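Local coordinates for protein siderophore biosynthesis lipase/esterase, putative (Aspergillus fumigatus, PDB 6GUP) that hydrolyses the ester bonds of the fungal siderophore fusarinine C, yielding fusarinine and iron, but leaves triacetylfusarinine C uncut, at residues A[39-44]-A[118-123]. Sequence-based numbering, arbitrary orientation.
Sequences LLFVGG and VLMGHS
With CG of Phe41 trans to its amide nitrogen (chi1 -179°) and the ring turned across the side chain, the phenyl reaches along the neighbouring strand between Met120 and His122. Its CZ presses on His122 CB at 3.2 Å, while CD2 lies 4.0 Å from Met120 CG. The fully extended Met120 chain carries SD to the rim of the phenyl, 5.3 Å from the ring centroid and 82° from its normal, a Met-aromatic contact at the ring edge. The Phe41 and His122 rings are tilted by 28° and slid so far apart that they barely overlap. Further back on this face, Leu39 CD1 is packed tightly against Val118 CG1 at 3.5 Å, and helix 335-353 packs on Val118 and Met120. The other face is aliphatic: Leu119 CD1 touches both Leu40 CD2 and Val42 CG2, under helix 86-108.

Strands 37-42 and 117-122 run parallel, joined here by four backbone hydrogen bonds: Leu40 N to Val118 O, Met120 N to Leu40 O (2.8 Å), Val42 N to Met120 O (2.7 Å) and His122 N to Val42 O. Past the last bond, the His122 ring turns its edge to Gly43 and Gly44, and its ND1 is held by Gln163. Next to it, Ser123 OG hydrogen-bonds His327 NE2. These are central strands of an alpha/beta-hydrolase sheet; strand 117-122 ends in Gly121-His122 and Ser123 follows at the turn, consistent with a nucleophile elbow presenting Ser123 to a probable Ser-His-Asp triad with His327 and Asp286.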
ATOM      1  N   LEU A  39      20.220  -3.204   1.393  1.00 33.99           N
ATOM      2  CA  LEU A  39      19.739  -2.980   0.030  1.00 33.38           C
ATOM      3  C   LEU A  39      18.263  -2.589   0.095  1.00 31.72           C
ATOM      4  O   LEU A  39      17.415  -3.423   0.418  1.00 31.77           O
ATOM      5  CB  LEU A  39      19.920  -4.246  -0.817  1.00 33.08           C
ATOM      6  CG  LEU A  39      19.481  -4.188  -2.287  1.00 33.10           C
ATOM      7  CD1 LEU A  39      20.288  -3.158  -3.061  1.00 32.52           C
ATOM      8  CD2 LEU A  39      19.610  -5.556  -2.939  1.00 32.73           C
ATOM      9  N   LEU A  40      17.966  -1.320  -0.197  1.00 30.78           N
ATOM     10  CA  LEU A  40      16.584  -0.839  -0.276  1.00 30.27           C
ATOM     11  C   LEU A  40      16.089  -0.974  -1.714  1.00 30.86           C
ATOM     12  O   LEU A  40      16.609  -0.325  -2.624  1.00 29.85           O
ATOM     13  CB  LEU A  40      16.466   0.614   0.194  1.00 30.28           C
ATOM     14  CG  LEU A  40      15.058   1.237   0.197  1.00 30.08           C
ATOM     15  CD1 LEU A  40      14.067   0.424   1.022  1.00 30.57           C
ATOM     16  CD2 LEU A  40      15.119   2.665   0.711  1.00 29.83           C
ATOM     17  N   PHE A  41      15.074  -1.814  -1.889  1.00 32.05           N
ATOM     18  CA  PHE A  41      14.503  -2.140  -3.188  1.00 32.79           C
ATOM     19  C   PHE A  41      13.211  -1.343  -3.350  1.00 32.74           C
ATOM     20  O   PHE A  41      12.306  -1.455  -2.524  1.00 32.23           O
ATOM     21  CB  PHE A  41      14.230  -3.645  -3.236  1.00 34.26           C
ATOM     22  CG  PHE A  41      13.648  -4.134  -4.530  1.00 36.71           C
ATOM     23  CD1 PHE A  41      12.270  -4.168  -4.717  1.00 37.90           C
ATOM     24  CD2 PHE A  41      14.472  -4.609  -5.545  1.00 39.79           C
ATOM     25  CE1 PHE A  41      11.725  -4.637  -5.901  1.00 39.93           C
ATOM     26  CE2 PHE A  41      13.933  -5.082  -6.732  1.00 41.49           C
ATOM     27  CZ  PHE A  41      12.557  -5.101  -6.907  1.00 42.02           C
ATOM     28  N   VAL A  42      13.143  -0.535  -4.408  1.00 32.19           N
ATOM     29  CA  VAL A  42      11.973   0.289  -4.710  1.00 32.01           C
ATOM     30  C   VAL A  42      11.268  -0.323  -5.918  1.00 34.63           C
ATOM     31  O   VAL A  42      11.792  -0.294  -7.035  1.00 32.95           O
ATOM     32  CB  VAL A  42      12.375   1.754  -5.008  1.00 31.24           C
ATOM     33  CG1 VAL A  42      11.147   2.621  -5.277  1.00 31.16           C
ATOM     34  CG2 VAL A  42      13.182   2.334  -3.850  1.00 30.59           C
ATOM     35  N   GLY A  43      10.081  -0.883  -5.685  1.00 37.95           N
ATOM     36  CA  GLY A  43       9.288  -1.501  -6.746  1.00 40.96           C
ATOM     37  C   GLY A  43       8.651  -0.478  -7.667  1.00 42.74           C
ATOM     38  O   GLY A  43       8.863   0.729  -7.516  1.00 42.51           O
ATOM     39  N   GLY A  44       7.864  -0.966  -8.623  1.00 45.26           N
ATOM     40  CA  GLY A  44       7.145  -0.104  -9.563  1.00 49.09           C
ATOM     41  C   GLY A  44       6.120   0.794  -8.890  1.00 54.06           C
ATOM     42  O   GLY A  44       5.779   0.594  -7.720  1.00 54.27           O
ATOM     43  N   VAL A 118      22.592   0.695  -0.492  1.00 34.87           N
ATOM     44  CA  VAL A 118      22.405   0.651  -1.937  1.00 31.69           C
ATOM     45  C   VAL A 118      20.913   0.794  -2.220  1.00 31.42           C
ATOM     46  O   VAL A 118      20.094   0.128  -1.583  1.00 31.76           O
ATOM     47  CB  VAL A 118      22.929  -0.676  -2.524  1.00 30.22           C
ATOM     48  CG1 VAL A 118      22.647  -0.770  -4.022  1.00 29.44           C
ATOM     49  CG2 VAL A 118      24.423  -0.817  -2.257  1.00 29.66           C
ATOM     50  N   LEU A 119      20.571   1.664  -3.169  1.00 30.05           N
ATOM     51  CA  LEU A 119      19.188   1.854  -3.597  1.00 28.76           C
ATOM     52  C   LEU A 119      18.984   1.167  -4.943  1.00 28.75           C
ATOM     53  O   LEU A 119      19.641   1.514  -5.924  1.00 29.72           O
ATOM     54  CB  LEU A 119      18.866   3.344  -3.708  1.00 27.43           C
ATOM     55  CG  LEU A 119      17.395   3.720  -3.915  1.00 28.93           C
ATOM     56  CD1 LEU A 119      16.562   3.406  -2.680  1.00 31.41           C
ATOM     57  CD2 LEU A 119      17.272   5.191  -4.275  1.00 28.94           C
ATOM     58  N   MET A 120      18.082   0.187  -4.978  1.00 28.33           N
ATOM     59  CA  MET A 120      17.757  -0.537  -6.205  1.00 28.37           C
ATOM     60  C   MET A 120      16.349  -0.176  -6.669  1.00 29.24           C
ATOM     61  O   MET A 120      15.408  -0.197  -5.876  1.00 29.42           O
ATOM     62  CB  MET A 120      17.864  -2.043  -5.978  1.00 28.36           C
ATOM     63  CG  MET A 120      17.634  -2.874  -7.229  1.00 30.04           C
ATOM     64  SD  MET A 120      18.237  -4.562  -7.062  1.00 31.55           S
ATOM     65  CE  MET A 120      17.866  -5.200  -8.691  1.00 30.32           C
ATOM     66  N   GLY A 121      16.224   0.153  -7.954  1.00 30.61           N
ATOM     67  CA  GLY A 121      14.937   0.450  -8.581  1.00 31.58           C
ATOM     68  C   GLY A 121      14.545  -0.654  -9.545  1.00 34.65           C
ATOM     69  O   GLY A 121      15.381  -1.146 -10.308  1.00 34.23           O
ATOM     70  N   HIS A 122      13.270  -1.041  -9.503  1.00 38.45           N
ATOM     71  CA  HIS A 122      12.715  -2.078 -10.371  1.00 43.35           C
ATOM     72  C   HIS A 122      11.591  -1.463 -11.191  1.00 41.45           C
ATOM     73  O   HIS A 122      10.689  -0.835 -10.632  1.00 39.12           O
ATOM     74  CB  HIS A 122      12.208  -3.248  -9.522  1.00 52.53           C
ATOM     75  CG  HIS A 122      11.191  -4.115 -10.200  1.00 60.52           C
ATOM     76  ND1 HIS A 122      11.534  -5.139 -11.055  1.00 66.01           N
ATOM     77  CD2 HIS A 122       9.838  -4.121 -10.131  1.00 65.77           C
ATOM     78  CE1 HIS A 122      10.437  -5.731 -11.494  1.00 70.72           C
ATOM     79  NE2 HIS A 122       9.395  -5.131 -10.948  1.00 69.62           N
ATOM     80  N   SER A 123      11.657  -1.651 -12.511  1.00 41.87           N
ATOM     81  CA  SER A 123      10.693  -1.080 -13.454  1.00 42.85           C
ATOM     82  C   SER A 123      10.616   0.451 -13.279  1.00 41.22           C
ATOM     83  O   SER A 123      11.651   1.119 -13.358  1.00 41.35           O
ATOM     84  CB  SER A 123       9.334  -1.786 -13.329  1.00 44.12           C
ATOM     85  OG  SER A 123       8.399  -1.261 -14.255  1.00 44.77           O
TER